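Local coordinates for uncharacterized protein ScGH5_18 (Streptomyces cattleya, PDB 7LR8) that probably hydrolyses the beta-1,4 link between mannose and N-acetylglucosamine in N-glycan cores, as a retaining family GH5 glycosidase, at residues Leu194-Tyr198 against His213-Ile217. The protein carries 1 engineered substitution. Residues are numbered along the deposited sequence; the frame is centred on the assembly and turned at random.
Sequences LHAEY and HSARI
The imidazole of His-195 meets the end of helix 211-216 and the next residue with its edge: the carbonyls of His-213 and Ile-217 lie near its plane, Glu-197 CG is in plane at the edge by ND1, away from them, and water 1 sits 3.9 Å above one face, offset toward the rim. NE2 donates to His-213 O at 2.8 Å, in the ring plane but from above the plane of that carbonyl. Ile-217 N reaches the same oxygen from the opposite face. ND1 gives a 2.6 Å bond to the anti lone pair of Glu-197 OE1, so both N-H groups are used and the buried ring is fixed in rotation. Glu-197, bent at chi2 (-51°), folds back to present this oxygen, while OE2 takes the backbone N-H of Asn-155. A leucine in place of His-195 would probably leave Glu-197 OE1 without this donor and cut the direct tie to the helix. Water 1 lies within bonding distance of His-195 O and Ser-214 O; water 3 joins Glu-197 N to Ser-214 OG (2.7 Å). Just before Tyr-198 of the glycan pocket, the arrangement links a strand to the second helix before strand 221-225 in the (beta/alpha)8 barrel typical of GH5.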
ATOM      1  N   LEU B 194      -7.151 -21.603 -11.647  1.00 21.25           N
ATOM      2  CA  LEU B 194      -7.359 -22.201 -10.341  1.00 16.98           C
ATOM      3  C   LEU B 194      -7.247 -21.116  -9.278  1.00 18.87           C
ATOM      4  O   LEU B 194      -6.921 -19.959  -9.562  1.00 19.35           O
ATOM      5  CB  LEU B 194      -6.325 -23.302 -10.070  1.00 15.99           C
ATOM      6  CG  LEU B 194      -4.882 -22.785 -10.026  1.00 17.90           C
ATOM      7  CD1 LEU B 194      -4.093 -23.468  -8.917  1.00 19.99           C
ATOM      8  CD2 LEU B 194      -4.158 -22.993 -11.367  1.00 22.08           C
ATOM      9  N   HIS B 195      -7.470 -21.512  -8.033  1.00 18.01           N
ATOM     10  CA  HIS B 195      -7.194 -20.667  -6.885  1.00 16.57           C
ATOM     11  C   HIS B 195      -6.362 -21.490  -5.914  1.00 17.15           C
ATOM     12  O   HIS B 195      -6.330 -22.720  -5.995  1.00 19.99           O
ATOM     13  CB  HIS B 195      -8.496 -20.152  -6.237  1.00 18.53           C
ATOM     14  CG  HIS B 195      -9.276 -21.210  -5.523  1.00 18.56           C
ATOM     15  ND1 HIS B 195      -9.259 -21.344  -4.151  1.00 17.72           N
ATOM     16  CD2 HIS B 195     -10.093 -22.182  -5.988  1.00 19.82           C
ATOM     17  CE1 HIS B 195     -10.031 -22.356  -3.801  1.00 18.81           C
ATOM     18  NE2 HIS B 195     -10.553 -22.880  -4.897  1.00 22.51           N
ATOM     19  N   ALA B 196      -5.659 -20.803  -5.009  1.00 16.44           N
ATOM     20  CA  ALA B 196      -4.629 -21.443  -4.191  1.00 17.33           C
ATOM     21  C   ALA B 196      -4.694 -20.857  -2.792  1.00 19.92           C
ATOM     22  O   ALA B 196      -4.312 -19.700  -2.586  1.00 20.94           O
ATOM     23  CB  ALA B 196      -3.238 -21.240  -4.787  1.00 19.68           C
ATOM     24  N   GLU B 197      -5.166 -21.648  -1.840  1.00 19.84           N
ATOM     25  CA  GLU B 197      -5.380 -21.175  -0.478  1.00 18.53           C
ATOM     26  C   GLU B 197      -4.386 -21.828   0.477  1.00 17.09           C
ATOM     27  O   GLU B 197      -4.035 -23.003   0.314  1.00 20.57           O
ATOM     28  CB  GLU B 197      -6.815 -21.468  -0.028  1.00 19.66           C
ATOM     29  CG  GLU B 197      -7.899 -21.082  -1.063  1.00 18.53           C
ATOM     30  CD  GLU B 197      -7.776 -19.653  -1.581  1.00 19.76           C
ATOM     31  OE1 GLU B 197      -8.211 -19.387  -2.729  1.00 18.07           O
ATOM     32  OE2 GLU B 197      -7.255 -18.785  -0.855  1.00 19.72           O
ATOM     33  N   TYR B 198      -3.922 -21.064   1.467  1.00 18.03           N
ATOM     34  CA  TYR B 198      -2.983 -21.619   2.436  1.00 17.97           C
ATOM     35  C   TYR B 198      -3.712 -22.551   3.406  1.00 21.33           C
ATOM     36  O   TYR B 198      -4.942 -22.627   3.425  1.00 18.38           O
ATOM     37  CB  TYR B 198      -2.226 -20.504   3.156  1.00 20.20           C
ATOM     38  CG  TYR B 198      -2.786 -20.035   4.485  1.00 22.02           C
ATOM     39  CD1 TYR B 198      -3.839 -19.132   4.541  1.00 24.60           C
ATOM     40  CD2 TYR B 198      -2.214 -20.459   5.685  1.00 22.45           C
ATOM     41  CE1 TYR B 198      -4.336 -18.682   5.759  1.00 25.11           C
ATOM     42  CE2 TYR B 198      -2.698 -20.012   6.903  1.00 19.04           C
ATOM     43  CZ  TYR B 198      -3.756 -19.123   6.930  1.00 25.33           C
ATOM     44  OH  TYR B 198      -4.226 -18.690   8.154  1.00 23.78           O
ATOM     45  N   HIS B 213     -14.075 -25.806  -1.402  1.00 22.24           N
ATOM     46  CA  HIS B 213     -13.731 -24.752  -2.358  1.00 19.79           C
ATOM     47  C   HIS B 213     -12.459 -25.101  -3.121  1.00 22.80           C
ATOM     48  O   HIS B 213     -12.386 -24.912  -4.342  1.00 23.49           O
ATOM     49  CB  HIS B 213     -13.528 -23.404  -1.660  1.00 20.16           C
ATOM     50  CG  HIS B 213     -14.743 -22.840  -0.986  1.00 23.72           C
ATOM     51  ND1 HIS B 213     -14.650 -22.043   0.135  1.00 24.57           N
ATOM     52  CD2 HIS B 213     -16.061 -22.901  -1.294  1.00 23.93           C
ATOM     53  CE1 HIS B 213     -15.858 -21.665   0.508  1.00 24.47           C
ATOM     54  NE2 HIS B 213     -16.733 -22.168  -0.344  1.00 25.59           N
ATOM     55  N   SER B 214     -11.434 -25.582  -2.409  1.00 20.94           N
ATOM     56  CA  SER B 214     -10.150 -25.858  -3.048  1.00 19.40           C
ATOM     57  C   SER B 214     -10.245 -27.023  -4.030  1.00 19.06           C
ATOM     58  O   SER B 214      -9.605 -27.010  -5.088  1.00 20.92           O
ATOM     59  CB  SER B 214      -9.091 -26.148  -1.984  1.00 19.14           C
ATOM     60  OG  SER B 214      -8.690 -24.947  -1.337  1.00 21.45           O
ATOM     61  N   ALA B 215     -11.040 -28.038  -3.699  1.00 19.13           N
ATOM     62  CA  ALA B 215     -11.119 -29.256  -4.493  1.00 24.20           C
ATOM     63  C   ALA B 215     -12.262 -29.253  -5.501  1.00 20.95           C
ATOM     64  O   ALA B 215     -12.318 -30.147  -6.354  1.00 26.14           O
ATOM     65  CB  ALA B 215     -11.255 -30.477  -3.567  1.00 20.73           C
ATOM     66  N   ARG B 216     -13.168 -28.279  -5.443  1.00 19.25           N
ATOM     67  CA  ARG B 216     -14.318 -28.280  -6.338  1.00 22.60           C
ATOM     68  C   ARG B 216     -14.498 -26.996  -7.139  1.00 25.98           C
ATOM     69  O   ARG B 216     -15.409 -26.934  -7.975  1.00 32.13           O
ATOM     70  CB  ARG B 216     -15.604 -28.569  -5.547  1.00 24.70           C
ATOM     71  CG  ARG B 216     -15.561 -29.907  -4.835  1.00 27.35           C
ATOM     72  CD  ARG B 216     -16.751 -30.122  -3.911  1.00 39.66           C
ATOM     73  NE  ARG B 216     -16.497 -31.236  -2.999  1.00 46.43           N
ATOM     74  CZ  ARG B 216     -17.276 -31.571  -1.974  1.00 51.94           C
ATOM     75  NH1 ARG B 216     -18.379 -30.877  -1.713  1.00 48.26           N
ATOM     76  NH2 ARG B 216     -16.947 -32.604  -1.206  1.00 52.09           N
ATOM     77  N   ILE B 217     -13.677 -25.972  -6.908  1.00 20.25           N
ATOM     78  CA  ILE B 217     -13.686 -24.742  -7.692  1.00 20.86           C
ATOM     79  C   ILE B 217     -12.312 -24.582  -8.329  1.00 21.33           C
ATOM     80  O   ILE B 217     -11.292 -24.799  -7.666  1.00 22.25           O
ATOM     81  CB  ILE B 217     -14.036 -23.520  -6.816  1.00 26.34           C
ATOM     82  CG1 ILE B 217     -15.361 -23.738  -6.079  1.00 24.11           C
ATOM     83  CG2 ILE B 217     -14.132 -22.266  -7.647  1.00 24.25           C
ATOM     84  CD1 ILE B 217     -15.750 -22.577  -5.181  1.00 23.28           C
TER
HETATM   85  O   HOH W   1      -7.341 -25.156  -5.052  1.00 18.69           O
HETATM   86  O   HOH W   2      -8.498 -24.387  -7.854  1.00 20.16           O
HETATM   87  O   HOH W   3      -6.416 -24.252  -2.630  1.00 19.63           O